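PDB 3HR6: putative surface-anchored fimbrial subunit from Corynebacterium diphtheriae, which probably forms the shaft of surface pili as the major pilin SpaA, built of tandem Ig-like modules stabilised by isopeptide and disulfide bonds. Local coordinates for residues V221-Y224 / R229-L232; A195-P200 / G267-Q272; F39-V44 / D92-A97; T5-H10 / A97-V102; Q329-R332 / S338-K341. All coordinates share one frame; numbering follows the deposited sequence.

Contact 1 of 5, residues V221-Y224 / R229-L232; sequences VQTY and RTVL
Tyr-224 and Val-231 face each other as an antiparallel hydrogen-bonded pair. Tyr-224 N donates to Val-231 O at 2.9 Å, and Val-231 N returns a bond of 2.8 Å to Tyr-224 O. This is also where the side chains fit most closely. Tyr-224 CG sits between its own backbone N and carbonyl carbon (chi1 39°), a torsion that brings the ring across the neighbouring strand rather than out along its own. Val-231 CB then lies over the ring face, 4.0 Å from the centroid, in a CH-pi contact, while Val-231 CG1 reaches on to Tyr-224 OH at 3.5 Å. The hydroxyl finds its polar partner in the carbonyl O of Trp-284. Farther out on this same face two ends leave the contact: the amide of Gln-222 leads off from the other strand, and the guanidinium of Arg-229 turns away to Leu-193 O, through NE, and to a salt bridge with Glu-287. On the other face of the sheet Thr-223 and Leu-232 make the non-hydrogen-bonded pair. Here Leu-232 CD1 meets Thr-223 CG2 and Val-221 CG1, each at 3.9 Å, and is the one methyl that bridges both. Packing is looser on this side, with Val-221 exposed and Thr-223 partly so. In the backbone, Leu-232 CA makes a CA-H...O contact of 3.5 Å with Gln-222 O. An antiparallel pair of consecutive strands, 219-226 and 229-236, joined by a tight connection is a beta hairpin, here in the Cna-B-like module.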
# COMPACT_ATOMS: atom_id res chain seq x y z
N VAL A 221 8.00 12.06 -9.08
CA VAL A 221 8.35 11.23 -7.95
C VAL A 221 8.56 12.19 -6.79
O VAL A 221 9.38 13.08 -6.88
CB VAL A 221 9.64 10.43 -8.22
CG1 VAL A 221 9.95 9.54 -7.04
CG2 VAL A 221 9.52 9.61 -9.50
N GLN A 222 7.79 12.02 -5.71
CA GLN A 222 7.86 12.93 -4.57
C GLN A 222 7.85 12.12 -3.28
O GLN A 222 7.32 11.02 -3.23
CB GLN A 222 6.67 13.89 -4.54
CG GLN A 222 6.42 14.73 -5.79
CD GLN A 222 5.05 15.40 -5.73
OE1 GLN A 222 4.00 14.73 -5.82
NE2 GLN A 222 5.05 16.71 -5.55
N THR A 223 8.48 12.66 -2.25
CA THR A 223 8.30 12.15 -0.88
C THR A 223 7.80 13.30 0.01
O THR A 223 8.11 14.46 -0.20
CB THR A 223 9.57 11.55 -0.28
OG1 THR A 223 10.58 12.55 -0.18
CG2 THR A 223 10.07 10.35 -1.13
N TYR A 224 6.99 12.95 1.00
CA TYR A 224 6.59 13.89 2.00
C TYR A 224 6.35 13.15 3.31
O TYR A 224 6.01 11.97 3.28
CB TYR A 224 5.33 14.68 1.58
CG TYR A 224 4.27 13.91 0.85
CD1 TYR A 224 3.18 13.33 1.52
CD2 TYR A 224 4.34 13.68 -0.54
CE1 TYR A 224 2.23 12.62 0.86
CE2 TYR A 224 3.39 12.97 -1.20
CZ TYR A 224 2.32 12.43 -0.52
OH TYR A 224 1.38 11.71 -1.18
N ARG A 229 6.21 9.05 9.42
CA ARG A 229 6.36 8.21 8.25
C ARG A 229 6.50 8.99 6.95
O ARG A 229 5.86 10.01 6.76
CB ARG A 229 5.20 7.23 8.14
CG ARG A 229 5.19 6.25 9.35
CD ARG A 229 3.88 5.60 9.46
NE ARG A 229 3.61 4.74 8.32
CZ ARG A 229 2.47 4.08 8.10
NH1 ARG A 229 1.44 4.24 8.91
NH2 ARG A 229 2.35 3.32 7.02
N THR A 230 7.35 8.47 6.07
CA THR A 230 7.53 9.00 4.71
C THR A 230 6.55 8.36 3.75
O THR A 230 6.44 7.14 3.69
CB THR A 230 8.94 8.70 4.19
OG1 THR A 230 9.90 9.16 5.12
CG2 THR A 230 9.17 9.42 2.85
N VAL A 231 5.83 9.18 3.00
CA VAL A 231 5.07 8.75 1.86
C VAL A 231 5.89 9.02 0.60
O VAL A 231 6.42 10.12 0.40
CB VAL A 231 3.76 9.55 1.72
CG1 VAL A 231 2.95 9.07 0.53
CG2 VAL A 231 2.93 9.48 3.01
N LEU A 232 6.01 7.98 -0.22
CA LEU A 232 6.58 8.06 -1.56
C LEU A 232 5.42 8.06 -2.53
O LEU A 232 4.53 7.26 -2.42
CB LEU A 232 7.45 6.84 -1.82
CG LEU A 232 7.94 6.65 -3.27
CD1 LEU A 232 8.77 7.81 -3.78
CD2 LEU A 232 8.72 5.34 -3.39

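Contact 2 of 5, residues A195-P200 / G267-Q272; sequences AELGKP and GQLDNQ
In the Cna-B-like module, the loop 195-200 lies against the strand that carries the isopeptide bond between Asn-271 CG and Lys-149 NZ. Two residues earlier on that strand, Leu-269 supplies the apolar meeting point. Its CG stands opposite its backbone N (chi1 -179°), which sends CD1 toward the loop, where it meets Leu-197 CD2 at 3.8 Å and Glu-196 CB, also at 3.8 Å. The two leucine side chains meet nearly perpendicular, whereas Glu-196 runs antiparallel alongside Leu-269. Tyr-169 of strand 166-174 touches both leucines and Asn-271 as well, joining this small cluster to the surroundings of the covalent link. The carboxylate of Glu-196 is folded back by a bend at chi2 (92°), so that OE1 passes 3.8 Å from Leu-269 CD1 and reaches a water 2.7 Å away. The same water lies 2.7 Å from Gln-268 O and accepts a longer bond, 3.2 Å, from Asp-270 N. The loop has a second tie, Glu-196 O accepting from Thr-261 OG1. No direct hydrogen bond passes between loop and strand: the chemistry is that of an apolar contact between buried leucines, with a water at its polar margin linking the carboxylate to the strand backbone.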
# COMPACT_ATOMS: atom_id res chain seq x y z
N ALA A 195 7.17 3.22 9.76
CA ALA A 195 8.02 4.15 10.49
C ALA A 195 9.43 3.70 10.72
O ALA A 195 10.28 4.53 10.94
CB ALA A 195 7.40 4.53 11.83
N GLU A 196 9.70 2.41 10.66
CA GLU A 196 11.01 1.89 10.89
C GLU A 196 11.97 2.12 9.70
O GLU A 196 13.16 1.79 9.80
CB GLU A 196 10.90 0.42 11.22
CG GLU A 196 10.08 0.20 12.51
CD GLU A 196 8.58 -0.04 12.29
OE1 GLU A 196 8.12 -0.05 11.15
OE2 GLU A 196 7.81 -0.25 13.28
N LEU A 197 11.44 2.62 8.60
CA LEU A 197 12.27 2.92 7.43
C LEU A 197 12.61 4.38 7.32
O LEU A 197 11.76 5.27 7.57
CB LEU A 197 11.57 2.51 6.13
CG LEU A 197 11.11 1.05 6.09
CD1 LEU A 197 10.54 0.68 4.69
CD2 LEU A 197 12.33 0.16 6.39
N GLY A 198 13.83 4.61 6.89
CA GLY A 198 14.28 5.96 6.55
C GLY A 198 13.77 6.36 5.18
O GLY A 198 13.00 5.66 4.55
N LYS A 199 14.21 7.52 4.69
CA LYS A 199 13.73 7.98 3.42
C LYS A 199 14.33 7.15 2.29
O LYS A 199 15.45 6.70 2.39
CB LYS A 199 14.03 9.47 3.25
CG LYS A 199 13.13 10.33 4.14
CD LYS A 199 13.28 11.78 3.86
CE LYS A 199 12.60 12.60 4.93
NZ LYS A 199 13.40 12.60 6.18
N PRO A 200 13.56 6.95 1.23
CA PRO A 200 14.00 6.18 0.06
C PRO A 200 15.16 6.85 -0.62
O PRO A 200 15.17 8.09 -0.74
CB PRO A 200 12.79 6.24 -0.87
CG PRO A 200 11.65 6.78 -0.01
CD PRO A 200 12.29 7.64 0.97
N GLY A 267 7.80 -6.52 16.05
CA GLY A 267 8.45 -7.34 15.04
C GLY A 267 7.99 -7.23 13.62
O GLY A 267 8.57 -7.85 12.79
N GLN A 268 6.95 -6.42 13.36
CA GLN A 268 6.32 -6.40 12.06
C GLN A 268 6.76 -5.17 11.27
O GLN A 268 6.38 -4.06 11.63
CB GLN A 268 4.81 -6.39 12.21
CG GLN A 268 4.26 -7.36 13.23
CD GLN A 268 4.71 -8.78 12.97
OE1 GLN A 268 5.52 -9.39 13.76
NE2 GLN A 268 4.20 -9.33 11.87
N LEU A 269 7.53 -5.39 10.21
CA LEU A 269 7.89 -4.34 9.25
C LEU A 269 6.92 -4.55 8.07
O LEU A 269 7.14 -5.41 7.18
CB LEU A 269 9.33 -4.43 8.82
CG LEU A 269 9.77 -3.37 7.85
CD1 LEU A 269 10.03 -2.03 8.51
CD2 LEU A 269 11.07 -3.84 7.19
N ASP A 270 5.86 -3.72 8.04
CA ASP A 270 4.70 -3.97 7.19
C ASP A 270 4.58 -2.82 6.21
O ASP A 270 4.70 -1.67 6.60
CB ASP A 270 3.42 -4.07 8.04
CG ASP A 270 3.31 -5.36 8.81
OD1 ASP A 270 4.23 -6.18 8.79
OD2 ASP A 270 2.28 -5.54 9.51
N ASN A 271 4.36 -3.16 4.95
CA ASN A 271 4.21 -2.14 3.93
C ASN A 271 3.05 -2.46 3.04
O ASN A 271 2.79 -3.61 2.73
CB ASN A 271 5.44 -2.05 3.05
CG ASN A 271 5.35 -0.88 2.09
OD1 ASN A 271 5.25 0.26 2.51
N GLN A 272 2.33 -1.42 2.64
CA GLN A 272 1.36 -1.50 1.55
C GLN A 272 1.51 -0.26 0.67
O GLN A 272 2.02 0.72 1.12
CB GLN A 272 -0.05 -1.51 2.11
CG GLN A 272 -0.67 -2.85 2.34
CD GLN A 272 -2.10 -2.70 2.82
OE1 GLN A 272 -2.34 -2.11 3.88
NE2 GLN A 272 -3.06 -3.18 2.03
O HOH W 1 6.03 -1.65 10.42

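Contact 3 of 5, residues F39-V44 / D92-A97; sequences FTLYRV and DNLTPA
The phenolic OH of Tyr-99 is gripped from both segments, by Arg-43 NH2 of 39-44 and by the carbonyl O of Thr-95 of 92-97, and so ties together two residues that form no hydrogen bond with each other. Arg-43 and Thr-95 do touch: the threonine comes in across the arginine, its OG1 over one face of the guanidinium and 3.6 Å from Arg-43 NE. Ala-97 takes a different side of the same group, its CB at the edge and in the plane of the guanidinium, 3.9 Å from Arg-43 NE. The arginine chain runs out extended and then bends at chi3 (-48°), a turn that swings its charged end toward the corner formed by residues 92-97. Deeper in, Leu-41 and Leu-94 reach toward each other tip to tip. Leu-41 CD2 meets Leu-94 CD1 at 3.6 Å and CD2 of the same leucine at 3.9 Å, so a single methyl rests against the fork of the other side chain. The corner itself is shaped by Asn-93, whose N donates to Asp-92 OD1 at 2.7 Å with a clearly bent N-H...O angle of 131°. Asn-93 and Leu-94 together face Thr-5 as a G1 beta bulge, and past it the chain leaves strand 89-94 for strand 97-103 within the curled sheet of the N-terminal pilin domain.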
# COMPACT_ATOMS: atom_id res chain seq x y z
N PHE A 39 -21.94 8.74 -5.23
CA PHE A 39 -22.47 9.66 -6.19
C PHE A 39 -22.99 10.89 -5.52
O PHE A 39 -23.61 10.81 -4.47
CB PHE A 39 -23.62 9.01 -6.95
CG PHE A 39 -23.19 7.89 -7.83
CD1 PHE A 39 -22.85 8.12 -9.16
CD2 PHE A 39 -23.15 6.61 -7.34
CE1 PHE A 39 -22.44 7.07 -9.97
CE2 PHE A 39 -22.76 5.57 -8.13
CZ PHE A 39 -22.40 5.80 -9.46
N THR A 40 -22.76 12.02 -6.17
CA THR A 40 -23.43 13.25 -5.80
C THR A 40 -24.46 13.61 -6.89
O THR A 40 -24.16 13.58 -8.10
CB THR A 40 -22.41 14.37 -5.57
OG1 THR A 40 -21.50 13.97 -4.54
CG2 THR A 40 -23.09 15.67 -5.17
N LEU A 41 -25.66 13.94 -6.43
CA LEU A 41 -26.71 14.48 -7.27
C LEU A 41 -26.70 16.01 -7.18
O LEU A 41 -26.71 16.57 -6.10
CB LEU A 41 -28.07 13.92 -6.85
CG LEU A 41 -29.24 14.25 -7.79
CD1 LEU A 41 -29.14 13.47 -9.13
CD2 LEU A 41 -30.58 13.99 -7.09
N TYR A 42 -26.64 16.66 -8.34
CA TYR A 42 -26.79 18.11 -8.48
C TYR A 42 -28.01 18.44 -9.31
O TYR A 42 -28.32 17.72 -10.29
CB TYR A 42 -25.60 18.70 -9.22
CG TYR A 42 -24.27 18.57 -8.50
CD1 TYR A 42 -23.86 19.56 -7.61
CD2 TYR A 42 -23.43 17.49 -8.72
CE1 TYR A 42 -22.67 19.47 -6.95
CE2 TYR A 42 -22.22 17.39 -8.08
CZ TYR A 42 -21.85 18.40 -7.17
OH TYR A 42 -20.67 18.35 -6.50
N ARG A 43 -28.67 19.54 -8.98
CA ARG A 43 -29.72 20.11 -9.84
C ARG A 43 -29.10 21.10 -10.83
O ARG A 43 -28.24 21.89 -10.45
CB ARG A 43 -30.78 20.83 -9.00
CG ARG A 43 -31.90 21.47 -9.85
CD ARG A 43 -33.12 21.85 -9.03
NE ARG A 43 -33.53 20.74 -8.16
CZ ARG A 43 -33.39 20.69 -6.83
NH1 ARG A 43 -32.87 21.70 -6.14
NH2 ARG A 43 -33.79 19.59 -6.18
N VAL A 44 -29.49 21.02 -12.09
CA VAL A 44 -29.02 21.99 -13.09
C VAL A 44 -29.84 23.26 -12.94
O VAL A 44 -31.06 23.27 -13.14
CB VAL A 44 -29.09 21.44 -14.51
CG1 VAL A 44 -28.57 22.47 -15.51
CG2 VAL A 44 -28.26 20.18 -14.60
N ASP A 92 -34.49 10.25 -3.55
CA ASP A 92 -35.95 10.19 -3.51
C ASP A 92 -36.52 11.58 -3.18
O ASP A 92 -35.78 12.45 -2.73
CB ASP A 92 -36.37 9.14 -2.46
CG ASP A 92 -37.80 8.60 -2.67
OD1 ASP A 92 -38.60 9.15 -3.47
OD2 ASP A 92 -38.14 7.59 -2.01
N ASN A 93 -37.81 11.77 -3.45
CA ASN A 93 -38.54 13.01 -3.08
C ASN A 93 -37.95 14.26 -3.77
O ASN A 93 -37.73 15.30 -3.13
CB ASN A 93 -38.54 13.15 -1.55
CG ASN A 93 -39.65 14.04 -1.03
OD1 ASN A 93 -40.76 14.05 -1.56
ND2 ASN A 93 -39.36 14.78 0.04
N LEU A 94 -37.71 14.15 -5.08
CA LEU A 94 -37.07 15.21 -5.87
C LEU A 94 -38.08 16.06 -6.62
O LEU A 94 -39.09 15.56 -7.13
CB LEU A 94 -36.13 14.61 -6.92
CG LEU A 94 -34.95 13.79 -6.39
CD1 LEU A 94 -34.12 13.27 -7.59
CD2 LEU A 94 -34.10 14.61 -5.45
N THR A 95 -37.77 17.34 -6.73
CA THR A 95 -38.59 18.27 -7.51
C THR A 95 -38.29 18.02 -8.98
O THR A 95 -37.14 17.71 -9.34
CB THR A 95 -38.29 19.76 -7.14
OG1 THR A 95 -37.07 20.19 -7.75
CG2 THR A 95 -38.14 19.95 -5.63
N PRO A 96 -39.30 18.11 -9.84
CA PRO A 96 -39.02 17.95 -11.26
C PRO A 96 -37.96 18.94 -11.76
O PRO A 96 -38.09 20.14 -11.54
CB PRO A 96 -40.38 18.19 -11.91
CG PRO A 96 -41.37 17.78 -10.86
CD PRO A 96 -40.75 18.17 -9.56
N ALA A 97 -36.89 18.43 -12.37
CA ALA A 97 -35.77 19.27 -12.81
C ALA A 97 -34.85 18.48 -13.74
O ALA A 97 -35.07 17.29 -13.95
CB ALA A 97 -34.97 19.75 -11.61

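Contact 4 of 5, residues T5-H10 / A97-V102; sequences TSIAVH and ALYLVV
Ile-7 pushes its CD1 methyl into the root of the Tyr-99 side chain, against CB at 3.8 Å, CG at 3.8 Å and CD2 at 3.7 Å of that tyrosine. Placing CG1 of Ile-7 beside its backbone N (chi1 -62°) aims this methyl at the base of the ring, which it meets obliquely. Two residues along, the bump comes from the other strand: Val-101 stands at a height between Ile-7 and Val-9, nearer to the valine. It meets Val-9 end on, CG1 to CG2 at 4.0 Å, while its CG2 only approaches Ile-7 CG2, at 4.5 Å. The strands run nearly parallel, 20° apart in direction, yet their axes stay 10.2 Å from each other, a spacing filled by side chains and not by backbone pairing. They are opposing walls of the curled sheet of the N-terminal pilin domain. Val-137 covers Ile-7 and Val-9 from a third strand, and Phe-117 and Val-119 cover Val-101. Every atom that meets across the gap is carbon, and no hydrogen bond joins the segments, so what joins the two walls here is apolar burial, closest at Ile-7 and Tyr-99.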
# COMPACT_ATOMS: atom_id res chain seq x y z
N THR A 5 -40.37 13.09 -7.82
CA THR A 5 -39.67 12.16 -8.68
C THR A 5 -38.51 11.55 -7.90
O THR A 5 -38.22 11.97 -6.79
CB THR A 5 -39.22 12.91 -9.97
OG1 THR A 5 -39.00 11.99 -11.04
CG2 THR A 5 -37.96 13.73 -9.71
N SER A 6 -37.88 10.54 -8.48
CA SER A 6 -36.66 9.98 -7.88
C SER A 6 -35.72 9.51 -8.98
O SER A 6 -36.15 9.22 -10.09
CB SER A 6 -36.96 8.83 -6.91
OG SER A 6 -37.46 7.69 -7.58
N ILE A 7 -34.43 9.53 -8.65
CA ILE A 7 -33.38 8.97 -9.50
C ILE A 7 -32.69 7.85 -8.74
O ILE A 7 -32.11 8.07 -7.68
CB ILE A 7 -32.39 10.04 -9.99
CG1 ILE A 7 -33.12 11.08 -10.84
CG2 ILE A 7 -31.27 9.40 -10.83
CD1 ILE A 7 -32.44 12.41 -10.89
N ALA A 8 -32.75 6.65 -9.31
CA ALA A 8 -32.08 5.48 -8.78
C ALA A 8 -30.82 5.27 -9.62
O ALA A 8 -30.91 4.95 -10.83
CB ALA A 8 -32.99 4.29 -8.90
N VAL A 9 -29.66 5.47 -9.00
CA VAL A 9 -28.38 5.27 -9.67
C VAL A 9 -27.87 3.86 -9.38
O VAL A 9 -27.59 3.51 -8.24
CB VAL A 9 -27.29 6.28 -9.21
CG1 VAL A 9 -26.03 6.08 -10.01
CG2 VAL A 9 -27.79 7.72 -9.33
N HIS A 10 -27.68 3.09 -10.45
CA HIS A 10 -27.07 1.77 -10.38
C HIS A 10 -25.66 1.81 -10.97
O HIS A 10 -25.47 2.06 -12.16
CB HIS A 10 -27.92 0.78 -11.17
CG HIS A 10 -29.36 0.75 -10.76
ND1 HIS A 10 -29.80 0.09 -9.63
CD2 HIS A 10 -30.45 1.31 -11.32
CE1 HIS A 10 -31.11 0.23 -9.53
NE2 HIS A 10 -31.53 0.97 -10.54
N ALA A 97 -36.89 18.43 -12.37
CA ALA A 97 -35.77 19.27 -12.81
C ALA A 97 -34.85 18.48 -13.74
O ALA A 97 -35.07 17.29 -13.95
CB ALA A 97 -34.97 19.75 -11.61
N LEU A 98 -33.85 19.15 -14.32
CA LEU A 98 -32.71 18.49 -14.96
C LEU A 98 -31.65 18.26 -13.89
O LEU A 98 -31.31 19.19 -13.14
CB LEU A 98 -32.12 19.34 -16.11
CG LEU A 98 -30.99 18.71 -16.96
CD1 LEU A 98 -31.48 17.47 -17.68
CD2 LEU A 98 -30.42 19.72 -17.97
N TYR A 99 -31.16 17.03 -13.79
CA TYR A 99 -30.15 16.70 -12.79
C TYR A 99 -28.83 16.29 -13.40
O TYR A 99 -28.74 15.89 -14.55
CB TYR A 99 -30.66 15.61 -11.84
CG TYR A 99 -31.76 16.12 -10.93
CD1 TYR A 99 -31.46 16.71 -9.71
CD2 TYR A 99 -33.11 16.01 -11.29
CE1 TYR A 99 -32.46 17.18 -8.87
CE2 TYR A 99 -34.12 16.48 -10.45
CZ TYR A 99 -33.78 17.06 -9.24
OH TYR A 99 -34.76 17.56 -8.38
N LEU A 100 -27.79 16.41 -12.60
CA LEU A 100 -26.47 15.96 -12.99
C LEU A 100 -25.97 15.00 -11.92
O LEU A 100 -25.98 15.33 -10.72
CB LEU A 100 -25.52 17.16 -13.18
CG LEU A 100 -24.09 16.79 -13.54
CD1 LEU A 100 -23.97 16.54 -15.03
CD2 LEU A 100 -23.11 17.90 -13.07
N VAL A 101 -25.61 13.79 -12.35
CA VAL A 101 -25.14 12.75 -11.45
C VAL A 101 -23.62 12.66 -11.59
O VAL A 101 -23.11 12.44 -12.69
CB VAL A 101 -25.79 11.37 -11.77
CG1 VAL A 101 -25.11 10.24 -11.01
CG2 VAL A 101 -27.30 11.41 -11.49
N VAL A 102 -22.92 12.82 -10.48
CA VAL A 102 -21.45 12.81 -10.49
C VAL A 102 -20.95 11.67 -9.63
O VAL A 102 -21.11 11.70 -8.42
CB VAL A 102 -20.85 14.15 -10.00
CG1 VAL A 102 -19.31 14.08 -9.96
CG2 VAL A 102 -21.29 15.30 -10.89

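Contact 5 of 5, residues Q329-R332 / S338-K341; sequences QLHR and SLVK
A single backbone bond joins the segments: Val-340 N donates to Arg-332 O at 3.1 Å, with a nearly linear N-H...O angle (170°). It ties the loop after strand 327-333 back onto that strand, in an antiparallel sheet of the C-terminal Ig-like module, beside the disulfide Cys-333 to Cys-393. Between side chains, Leu-339 comes closest. Its CD2 rests on His-331 CB at 3.5 Å and on His-331 CG at 3.6 Å, and so meets the base of the imidazole obliquely. The ring is held from another side as well, because His-331 ND1 bonds to Asp-343 OD2, an oxygen that also takes the backbone N-H of Arg-332. Asp-343 OD2 thus binds side chain and backbone of neighbouring residues, which would limit the rotation of the imidazole. Arg-332 itself bends at chi2 and chi3, carrying its charged end off from the loop to a bond with Lys-388 O and a cation-pi contact with Phe-392. What it offers Val-340 is the start of its chain and its carbonyl: Val-340 CG2 lies 3.9 Å from Arg-332 CB and 3.5 Å from Arg-332 O.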
# COMPACT_ATOMS: atom_id res chain seq x y z
N GLN A 329 29.69 -13.12 18.82
CA GLN A 329 29.25 -12.84 17.47
C GLN A 329 28.12 -13.78 17.11
O GLN A 329 28.02 -14.95 17.57
CB GLN A 329 30.41 -12.87 16.50
CG GLN A 329 31.47 -11.87 16.80
CD GLN A 329 32.52 -11.81 15.72
OE1 GLN A 329 33.25 -12.78 15.52
NE2 GLN A 329 32.63 -10.67 15.06
N LEU A 330 27.22 -13.26 16.28
CA LEU A 330 26.08 -14.03 15.80
C LEU A 330 26.40 -14.64 14.43
O LEU A 330 26.96 -13.99 13.56
CB LEU A 330 24.83 -13.15 15.75
CG LEU A 330 23.50 -13.84 15.36
CD1 LEU A 330 23.07 -14.83 16.42
CD2 LEU A 330 22.42 -12.75 15.11
N HIS A 331 26.04 -15.91 14.27
CA HIS A 331 26.39 -16.72 13.13
C HIS A 331 25.22 -17.59 12.76
O HIS A 331 24.21 -17.61 13.45
CB HIS A 331 27.56 -17.62 13.47
CG HIS A 331 28.90 -16.95 13.42
ND1 HIS A 331 29.55 -16.68 12.24
CD2 HIS A 331 29.72 -16.51 14.41
CE1 HIS A 331 30.72 -16.13 12.49
NE2 HIS A 331 30.85 -16.01 13.81
N ARG A 332 25.36 -18.30 11.65
CA ARG A 332 24.48 -19.35 11.23
C ARG A 332 25.22 -20.69 11.35
O ARG A 332 26.44 -20.75 11.11
CB ARG A 332 24.03 -19.17 9.78
CG ARG A 332 23.22 -17.89 9.54
CD ARG A 332 21.85 -18.01 10.15
NE ARG A 332 21.04 -19.04 9.53
CZ ARG A 332 19.77 -19.34 9.83
NH1 ARG A 332 19.14 -18.66 10.80
NH2 ARG A 332 19.16 -20.33 9.17
N SER A 338 27.65 -27.09 13.93
CA SER A 338 28.84 -26.47 13.38
C SER A 338 28.49 -25.24 12.56
O SER A 338 27.40 -25.16 11.99
CB SER A 338 29.59 -27.46 12.49
OG SER A 338 28.82 -27.83 11.37
N LEU A 339 29.42 -24.30 12.49
CA LEU A 339 29.23 -23.09 11.68
C LEU A 339 29.07 -23.45 10.19
O LEU A 339 29.72 -24.34 9.67
CB LEU A 339 30.40 -22.11 11.86
CG LEU A 339 30.62 -21.44 13.23
CD1 LEU A 339 31.89 -20.64 13.23
CD2 LEU A 339 29.44 -20.54 13.60
N VAL A 340 28.15 -22.75 9.55
CA VAL A 340 28.02 -22.76 8.11
C VAL A 340 29.41 -22.44 7.51
O VAL A 340 30.13 -21.63 8.02
CB VAL A 340 26.92 -21.77 7.66
CG1 VAL A 340 26.93 -21.54 6.14
CG2 VAL A 340 25.53 -22.29 8.08
N LYS A 341 29.77 -23.11 6.42
CA LYS A 341 31.05 -22.85 5.75
C LYS A 341 31.21 -21.35 5.44
O LYS A 341 30.31 -20.72 4.91
CB LYS A 341 31.13 -23.67 4.46
CG LYS A 341 32.40 -23.45 3.63
CD LYS A 341 32.50 -24.44 2.45
CE LYS A 341 33.58 -24.02 1.47
NZ LYS A 341 34.94 -24.04 2.11

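How the contacts relate
The contacts fall into three groups along the elongated chain. Contacts 3 and 4 share Ala-97, have centres about 5 Å apart and join through strand pairing, Tyr-42 O to Leu-100 N at 2.7 Å. Contacts 1 and 2 belong to the Cna-B-like module, with centres about 13 Å apart; Lys-199 CG packs on Thr-230 OG1 at 3.6 Å, so the hairpin abuts the loop. Contact 5 stands alone, its centre about 72 Å from that of contact 3. The calcium ion, bound by Asp-153, Asp-155, Gln-158, Gly-160 and Glu-165, lies about 12 Å both from the side chain of Leu-269 in contact 2 and from that of Arg-332 in contact 5.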